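Long-range contact in SxtG (Microseira wollei, PDB 6U1R), which probably transfers an amidino group in the biosynthetic pathway of the paralytic shellfish toxin saxitoxin: residues G43-P55 with V72-I86. Numbering follows the deposited sequence.
Sequences GSVEGAMLPALEP and VLFETGGIPYPPEMI
Leu-50 and Tyr-81 meet beside a single antiparallel beta bridge, the non-hydrogen-bonded pair Met-49 and Pro-80, a worked example of how two irregular segments of an amidinotransferase can be joined with very little regular sheet. The leucine lays CD2 squarely over one face of the tyrosine ring, 3.5 Å from its centroid and 7° off the normal, a CH-pi contact. Its other methyl, CD1, turns to Ile-79 CG2 (3.8 Å) and the carbonyl of Val-72; CG sits beside the backbone N, and chi2 of 178° then sends CD1 and CD2 to these different partners. Ala-48 CB touches Tyr-81 CD1, while Pro-51 CD reaches the phenol oxygen, itself hydrogen-bonded to Pro-361 O. Met-49, bent at chi2 and chi3, curls its CE back against the Gly-78 to Pro-80 backbone.

Two backbone bonds frame the bridge: Tyr-81 N to Ala-48 O, and Leu-50 N to Ile-79 O (2.9 Å), the latter meeting its carbonyl almost head-on at 170°. Beyond them the backbones diverge, and water 1 spans Leu-50 O and Ile-79 N, just as water 2 spans Pro-51 O and Phe-74 N. Phe-362 stacks on the tyrosine ring, tying the bridge to the chain's C-terminal region. Where the segments close again, Leu-53 N donates to Phe-74 O at 2.9 Å, and Ala-52 CA brings a C-H to that same oxygen at 3.4 Å.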
ATOM      1  N   GLY A  43      16.791   9.511 -10.386  1.00 15.03           N
ATOM      2  CA  GLY A  43      17.234   8.211  -9.938  1.00 14.87           C
ATOM      3  C   GLY A  43      18.741   8.137  -9.682  1.00 16.72           C
ATOM      4  O   GLY A  43      19.506   9.089  -9.867  1.00 17.47           O
ATOM      5  N   SER A  44      19.156   6.959  -9.232  1.00 16.12           N
ATOM      6  CA  SER A  44      20.553   6.663  -8.938  1.00 18.74           C
ATOM      7  C   SER A  44      20.884   5.275  -9.461  1.00 17.17           C
ATOM      8  O   SER A  44      20.060   4.359  -9.354  1.00 16.40           O
ATOM      9  CB  SER A  44      20.831   6.732  -7.427  1.00 21.23           C
ATOM     10  OG  SER A  44      22.046   6.079  -7.091  1.00 22.32           O
ATOM     11  N   VAL A  45      22.082   5.115 -10.031  1.00 15.24           N
ATOM     12  CA  VAL A  45      22.531   3.811 -10.505  1.00 16.38           C
ATOM     13  C   VAL A  45      23.471   3.122  -9.532  1.00 17.15           C
ATOM     14  O   VAL A  45      23.870   1.980  -9.780  1.00 16.83           O
ATOM     15  CB  VAL A  45      23.213   3.908 -11.884  1.00 16.13           C
ATOM     16  CG1 VAL A  45      22.204   4.229 -12.940  1.00 16.08           C
ATOM     17  CG2 VAL A  45      24.325   4.968 -11.873  1.00 18.59           C
ATOM     18  N   GLU A  46      23.856   3.770  -8.442  1.00 18.49           N
ATOM     19  CA  GLU A  46      24.791   3.162  -7.502  0.65 19.71           C
ATOM     20  C   GLU A  46      24.167   1.940  -6.833  1.00 17.95           C
ATOM     21  O   GLU A  46      22.983   1.956  -6.474  1.00 15.79           O
ATOM     22  CB  GLU A  46      25.201   4.185  -6.455  0.65 22.00           C
ATOM     23  CG  GLU A  46      25.892   5.418  -7.053  0.65 23.06           C
ATOM     24  CD  GLU A  46      26.686   6.188  -6.025  0.65 24.80           C
ATOM     25  OE1 GLU A  46      26.213   7.255  -5.586  0.65 25.05           O
ATOM     26  OE2 GLU A  46      27.781   5.712  -5.659  0.65 25.89           O
ATOM     27  N   GLY A  47      24.960   0.880  -6.674  1.00 17.02           N
ATOM     28  CA  GLY A  47      24.521  -0.351  -6.029  1.00 15.04           C
ATOM     29  C   GLY A  47      23.551  -1.177  -6.835  1.00 15.45           C
ATOM     30  O   GLY A  47      22.962  -2.121  -6.292  1.00 15.28           O
ATOM     31  N   ALA A  48      23.373  -0.840  -8.112  1.00 14.99           N
ATOM     32  CA  ALA A  48      22.363  -1.453  -8.963  1.00 14.32           C
ATOM     33  C   ALA A  48      22.661  -2.931  -9.224  1.00 14.76           C
ATOM     34  O   ALA A  48      23.815  -3.325  -9.410  1.00 14.01           O
ATOM     35  CB  ALA A  48      22.275  -0.689 -10.286  1.00 14.54           C
ATOM     36  N   MET A  49      21.600  -3.742  -9.218  1.00 15.77           N
ATOM     37  CA  MET A  49      21.629  -5.176  -9.480  1.00 13.73           C
ATOM     38  C   MET A  49      20.889  -5.466 -10.776  1.00 16.05           C
ATOM     39  O   MET A  49      19.867  -4.842 -11.061  1.00 16.40           O
ATOM     40  CB  MET A  49      20.964  -5.962  -8.341  1.00 15.90           C
ATOM     41  CG  MET A  49      21.505  -5.629  -6.949  1.00 15.42           C
ATOM     42  SD  MET A  49      23.214  -6.149  -6.718  1.00 18.26           S
ATOM     43  CE  MET A  49      23.040  -7.917  -6.812  1.00 19.28           C
ATOM     44  N   LEU A  50      21.393  -6.417 -11.559  1.00 14.83           N
ATOM     45  CA  LEU A  50      20.765  -6.729 -12.833  1.00 17.23           C
ATOM     46  C   LEU A  50      19.309  -7.171 -12.640  1.00 16.62           C
ATOM     47  O   LEU A  50      18.956  -7.763 -11.610  1.00 14.68           O
ATOM     48  CB  LEU A  50      21.541  -7.834 -13.552  1.00 17.39           C
ATOM     49  CG  LEU A  50      22.950  -7.530 -14.058  1.00 17.62           C
ATOM     50  CD1 LEU A  50      23.548  -8.801 -14.694  1.00 19.28           C
ATOM     51  CD2 LEU A  50      22.922  -6.370 -15.060  1.00 18.54           C
ATOM     52  N   PRO A  51      18.449  -6.913 -13.632  1.00 16.20           N
ATOM     53  CA  PRO A  51      17.096  -7.470 -13.610  1.00 18.27           C
ATOM     54  C   PRO A  51      17.143  -8.987 -13.529  1.00 17.71           C
ATOM     55  O   PRO A  51      18.058  -9.623 -14.056  1.00 18.20           O
ATOM     56  CB  PRO A  51      16.501  -7.020 -14.955  1.00 19.47           C
ATOM     57  CG  PRO A  51      17.370  -5.957 -15.447  1.00 19.43           C
ATOM     58  CD  PRO A  51      18.736  -6.214 -14.891  1.00 18.44           C
ATOM     59  N   ALA A  52      16.119  -9.559 -12.906  1.00 16.78           N
ATOM     60  CA  ALA A  52      15.949 -11.004 -12.857  1.00 18.26           C
ATOM     61  C   ALA A  52      15.171 -11.487 -14.071  1.00 18.83           C
ATOM     62  O   ALA A  52      14.189 -10.856 -14.493  1.00 18.36           O
ATOM     63  CB  ALA A  52      15.213 -11.415 -11.584  1.00 17.96           C
ATOM     64  N   LEU A  53      15.603 -12.626 -14.609  1.00 16.25           N
ATOM     65  CA  LEU A  53      15.016 -13.164 -15.827  1.00 17.98           C
ATOM     66  C   LEU A  53      13.585 -13.634 -15.611  1.00 21.80           C
ATOM     67  O   LEU A  53      12.744 -13.521 -16.522  1.00 20.88           O
ATOM     68  CB  LEU A  53      15.889 -14.323 -16.333  1.00 18.29           C
ATOM     69  CG  LEU A  53      15.638 -14.913 -17.706  1.00 22.95           C
ATOM     70  CD1 LEU A  53      15.880 -13.858 -18.800  1.00 23.26           C
ATOM     71  CD2 LEU A  53      16.561 -16.127 -17.907  1.00 23.55           C
ATOM     72  N   GLU A  54      13.290 -14.163 -14.428  1.00 20.09           N
ATOM     73  CA  GLU A  54      12.012 -14.824 -14.184  1.00 24.40           C
ATOM     74  C   GLU A  54      11.257 -14.131 -13.071  1.00 25.92           C
ATOM     75  O   GLU A  54      11.875 -13.519 -12.187  1.00 26.59           O
ATOM     76  CB  GLU A  54      12.217 -16.307 -13.817  1.00 24.91           C
ATOM     77  CG  GLU A  54      13.001 -17.126 -14.836  1.00 28.03           C
ATOM     78  CD  GLU A  54      12.121 -17.794 -15.880  1.00 34.54           C
ATOM     79  OE1 GLU A  54      12.667 -18.541 -16.728  1.00 37.75           O
ATOM     80  OE2 GLU A  54      10.887 -17.581 -15.853  1.00 33.26           O
ATOM     81  N   PRO A  55       9.910 -14.199 -13.109  1.00 27.09           N
ATOM     82  CA  PRO A  55       9.107 -14.804 -14.173  1.00 26.85           C
ATOM     83  C   PRO A  55       8.603 -13.780 -15.201  1.00 26.60           C
ATOM     84  O   PRO A  55       7.784 -14.192 -16.024  1.00 26.35           O
ATOM     85  CB  PRO A  55       7.932 -15.407 -13.403  1.00 27.17           C
ATOM     86  CG  PRO A  55       7.700 -14.417 -12.313  1.00 23.90           C
ATOM     87  CD  PRO A  55       9.070 -13.846 -11.955  1.00 26.83           C
ATOM     88  N   VAL A  72      23.029 -13.502 -19.489  1.00 24.72           N
ATOM     89  CA  VAL A  72      23.430 -12.329 -18.715  1.00 23.80           C
ATOM     90  C   VAL A  72      22.649 -12.241 -17.414  1.00 21.48           C
ATOM     91  O   VAL A  72      23.218 -11.979 -16.347  1.00 22.86           O
ATOM     92  CB  VAL A  72      23.217 -11.058 -19.570  1.00 27.09           C
ATOM     93  CG1 VAL A  72      23.184  -9.796 -18.701  1.00 33.36           C
ATOM     94  CG2 VAL A  72      24.275 -10.951 -20.637  1.00 32.57           C
ATOM     95  N   LEU A  73      21.334 -12.408 -17.500  1.00 20.60           N
ATOM     96  CA  LEU A  73      20.421 -12.232 -16.388  1.00 19.58           C
ATOM     97  C   LEU A  73      20.159 -13.569 -15.724  1.00 19.78           C
ATOM     98  O   LEU A  73      19.964 -14.580 -16.403  1.00 20.25           O
ATOM     99  CB  LEU A  73      19.091 -11.658 -16.874  1.00 21.31           C
ATOM    100  CG  LEU A  73      19.163 -10.395 -17.728  1.00 22.90           C
ATOM    101  CD1 LEU A  73      17.762  -9.983 -18.177  1.00 23.89           C
ATOM    102  CD2 LEU A  73      19.823  -9.285 -16.947  1.00 22.28           C
ATOM    103  N   PHE A  74      20.122 -13.565 -14.399  1.00 18.93           N
ATOM    104  CA  PHE A  74      19.908 -14.790 -13.647  1.00 16.84           C
ATOM    105  C   PHE A  74      18.469 -14.866 -13.132  1.00 20.02           C
ATOM    106  O   PHE A  74      17.706 -13.888 -13.153  1.00 18.03           O
ATOM    107  CB  PHE A  74      20.940 -14.890 -12.518  1.00 16.93           C
ATOM    108  CG  PHE A  74      22.302 -15.360 -12.987  1.00 16.85           C
ATOM    109  CD1 PHE A  74      23.033 -14.636 -13.918  1.00 19.13           C
ATOM    110  CD2 PHE A  74      22.851 -16.524 -12.486  1.00 17.52           C
ATOM    111  CE1 PHE A  74      24.288 -15.073 -14.347  1.00 19.65           C
ATOM    112  CE2 PHE A  74      24.092 -16.968 -12.908  1.00 16.83           C
ATOM    113  CZ  PHE A  74      24.817 -16.239 -13.833  1.00 18.16           C
ATOM    114  N   GLU A  75      18.119 -16.064 -12.644  1.00 19.44           N
ATOM    115  CA  GLU A  75      16.731 -16.459 -12.365  0.68 20.04           C
ATOM    116  C   GLU A  75      16.026 -15.497 -11.419  1.00 19.81           C
ATOM    117  O   GLU A  75      14.900 -15.047 -11.660  1.00 21.11           O
ATOM    118  CB  GLU A  75      16.713 -17.857 -11.736  0.68 20.31           C
ATOM    119  CG  GLU A  75      17.107 -19.026 -12.643  0.68 22.34           C
ATOM    120  CD  GLU A  75      18.617 -19.301 -12.737  0.68 20.49           C
ATOM    121  OE1 GLU A  75      19.451 -18.536 -12.183  0.68 18.63           O
ATOM    122  OE2 GLU A  75      18.965 -20.321 -13.378  0.68 19.38           O
ATOM    123  N   THR A  76      16.647 -15.245 -10.263  1.00 18.52           N
ATOM    124  CA  THR A  76      15.998 -14.445  -9.228  1.00 18.62           C
ATOM    125  C   THR A  76      16.907 -13.327  -8.737  1.00 17.08           C
ATOM    126  O   THR A  76      16.780 -12.876  -7.597  1.00 16.61           O
ATOM    127  CB  THR A  76      15.540 -15.300  -8.042  1.00 20.48           C
ATOM    128  OG1 THR A  76      16.677 -15.914  -7.407  1.00 18.97           O
ATOM    129  CG2 THR A  76      14.544 -16.389  -8.498  1.00 20.70           C
ATOM    130  N   GLY A  77      17.803 -12.852  -9.599  1.00 16.70           N
ATOM    131  CA  GLY A  77      18.677 -11.754  -9.246  1.00 16.84           C
ATOM    132  C   GLY A  77      19.955 -12.201  -8.558  1.00 16.16           C
ATOM    133  O   GLY A  77      20.409 -13.338  -8.746  1.00 17.54           O
ATOM    134  N   GLY A  78      20.542 -11.318  -7.757  1.00 16.06           N
ATOM    135  CA  GLY A  78      21.761 -11.624  -7.037  1.00 16.22           C
ATOM    136  C   GLY A  78      23.043 -11.300  -7.770  1.00 16.54           C
ATOM    137  O   GLY A  78      24.129 -11.570  -7.231  1.00 18.77           O
ATOM    138  N   ILE A  79      22.962 -10.706  -8.954  1.00 16.80           N
ATOM    139  CA  ILE A  79      24.124 -10.376  -9.771  1.00 16.79           C
ATOM    140  C   ILE A  79      24.200  -8.855  -9.889  1.00 18.52           C
ATOM    141  O   ILE A  79      23.260  -8.230 -10.390  1.00 17.18           O
ATOM    142  CB  ILE A  79      24.045 -11.008 -11.170  1.00 18.49           C
ATOM    143  CG1 ILE A  79      23.780 -12.519 -11.091  1.00 18.51           C
ATOM    144  CG2 ILE A  79      25.334 -10.705 -11.963  1.00 19.42           C
ATOM    145  CD1 ILE A  79      24.914 -13.306 -10.454  1.00 19.98           C
ATOM    146  N   PRO A  80      25.305  -8.208  -9.507  1.00 18.33           N
ATOM    147  CA  PRO A  80      25.389  -6.747  -9.671  1.00 16.47           C
ATOM    148  C   PRO A  80      25.596  -6.343 -11.127  1.00 16.98           C
ATOM    149  O   PRO A  80      26.109  -7.099 -11.951  1.00 17.27           O
ATOM    150  CB  PRO A  80      26.605  -6.368  -8.817  1.00 19.38           C
ATOM    151  CG  PRO A  80      27.504  -7.570  -8.937  1.00 22.60           C
ATOM    152  CD  PRO A  80      26.539  -8.759  -8.918  1.00 20.83           C
ATOM    153  N   TYR A  81      25.188  -5.114 -11.445  1.00 17.14           N
ATOM    154  CA  TYR A  81      25.660  -4.507 -12.679  1.00 17.89           C
ATOM    155  C   TYR A  81      27.183  -4.418 -12.637  1.00 18.64           C
ATOM    156  O   TYR A  81      27.758  -4.178 -11.565  1.00 18.19           O
ATOM    157  CB  TYR A  81      25.085  -3.099 -12.871  1.00 17.18           C
ATOM    158  CG  TYR A  81      23.741  -3.049 -13.562  1.00 15.72           C
ATOM    159  CD1 TYR A  81      22.574  -3.216 -12.843  1.00 14.52           C
ATOM    160  CD2 TYR A  81      23.645  -2.827 -14.941  1.00 17.02           C
ATOM    161  CE1 TYR A  81      21.338  -3.174 -13.465  1.00 16.15           C
ATOM    162  CE2 TYR A  81      22.415  -2.778 -15.572  1.00 17.56           C
ATOM    163  CZ  TYR A  81      21.255  -2.946 -14.825  1.00 15.97           C
ATOM    164  OH  TYR A  81      20.015  -2.904 -15.420  1.00 16.44           O
ATOM    165  N   PRO A  82      27.866  -4.579 -13.768  1.00 18.67           N
ATOM    166  CA  PRO A  82      29.312  -4.346 -13.786  1.00 21.41           C
ATOM    167  C   PRO A  82      29.646  -2.956 -13.276  1.00 20.54           C
ATOM    168  O   PRO A  82      28.977  -1.972 -13.635  1.00 20.07           O
ATOM    169  CB  PRO A  82      29.673  -4.505 -15.267  1.00 22.67           C
ATOM    170  CG  PRO A  82      28.663  -5.454 -15.780  1.00 23.47           C
ATOM    171  CD  PRO A  82      27.390  -5.127 -15.053  1.00 20.89           C
ATOM    172  N   PRO A  83      30.663  -2.829 -12.423  1.00 21.42           N
ATOM    173  CA  PRO A  83      30.972  -1.505 -11.860  1.00 20.57           C
ATOM    174  C   PRO A  83      31.259  -0.459 -12.918  1.00 20.39           C
ATOM    175  O   PRO A  83      30.914   0.714 -12.733  1.00 19.77           O
ATOM    176  CB  PRO A  83      32.211  -1.776 -10.997  1.00 23.29           C
ATOM    177  CG  PRO A  83      32.150  -3.200 -10.674  1.00 23.39           C
ATOM    178  CD  PRO A  83      31.486  -3.893 -11.820  1.00 23.81           C
ATOM    179  N   GLU A  84      31.887  -0.843 -14.024  1.00 22.03           N
ATOM    180  CA  GLU A  84      32.206   0.156 -15.034  1.00 20.79           C
ATOM    181  C   GLU A  84      30.942   0.704 -15.683  1.00 20.84           C
ATOM    182  O   GLU A  84      30.904   1.879 -16.065  1.00 19.13           O
ATOM    183  CB  GLU A  84      33.169  -0.429 -16.075  1.00 24.12           C
ATOM    184  CG  GLU A  84      32.632  -1.609 -16.897  1.00 30.83           C
ATOM    185  CD  GLU A  84      32.869  -2.998 -16.260  1.00 33.99           C
ATOM    186  OE1 GLU A  84      32.972  -3.139 -15.004  1.00 27.72           O
ATOM    187  OE2 GLU A  84      32.937  -3.965 -17.048  1.00 34.51           O
ATOM    188  N   MET A  85      29.898  -0.120 -15.813  1.00 20.64           N
ATOM    189  CA  MET A  85      28.639   0.377 -16.348  1.00 18.31           C
ATOM    190  C   MET A  85      28.003   1.395 -15.409  1.00 18.54           C
ATOM    191  O   MET A  85      27.491   2.425 -15.857  1.00 18.10           O
ATOM    192  CB  MET A  85      27.682  -0.787 -16.613  1.00 19.83           C
ATOM    193  CG  MET A  85      28.115  -1.678 -17.754  1.00 23.53           C
ATOM    194  SD  MET A  85      26.880  -2.950 -18.143  1.00 24.19           S
ATOM    195  CE  MET A  85      25.568  -1.956 -18.825  1.00 28.92           C
ATOM    196  N   ILE A  86      28.010   1.120 -14.107  1.00 16.20           N
ATOM    197  CA  ILE A  86      27.489   2.085 -13.147  1.00 18.02           C
ATOM    198  C   ILE A  86      28.270   3.398 -13.232  1.00 20.34           C
ATOM    199  O   ILE A  86      27.685   4.491 -13.203  1.00 17.87           O
ATOM    200  CB  ILE A  86      27.522   1.472 -11.737  1.00 16.35           C
ATOM    201  CG1 ILE A  86      26.487   0.343 -11.668  1.00 17.44           C
ATOM    202  CG2 ILE A  86      27.262   2.535 -10.672  1.00 19.20           C
ATOM    203  CD1 ILE A  86      26.545  -0.513 -10.405  1.00 16.78           C
TER
HETATM  204  O   HOH W   1      20.758  -9.449 -10.564  1.00 15.91           O
HETATM  205  O   HOH W   2      19.886 -11.191 -12.761  1.00 16.96           O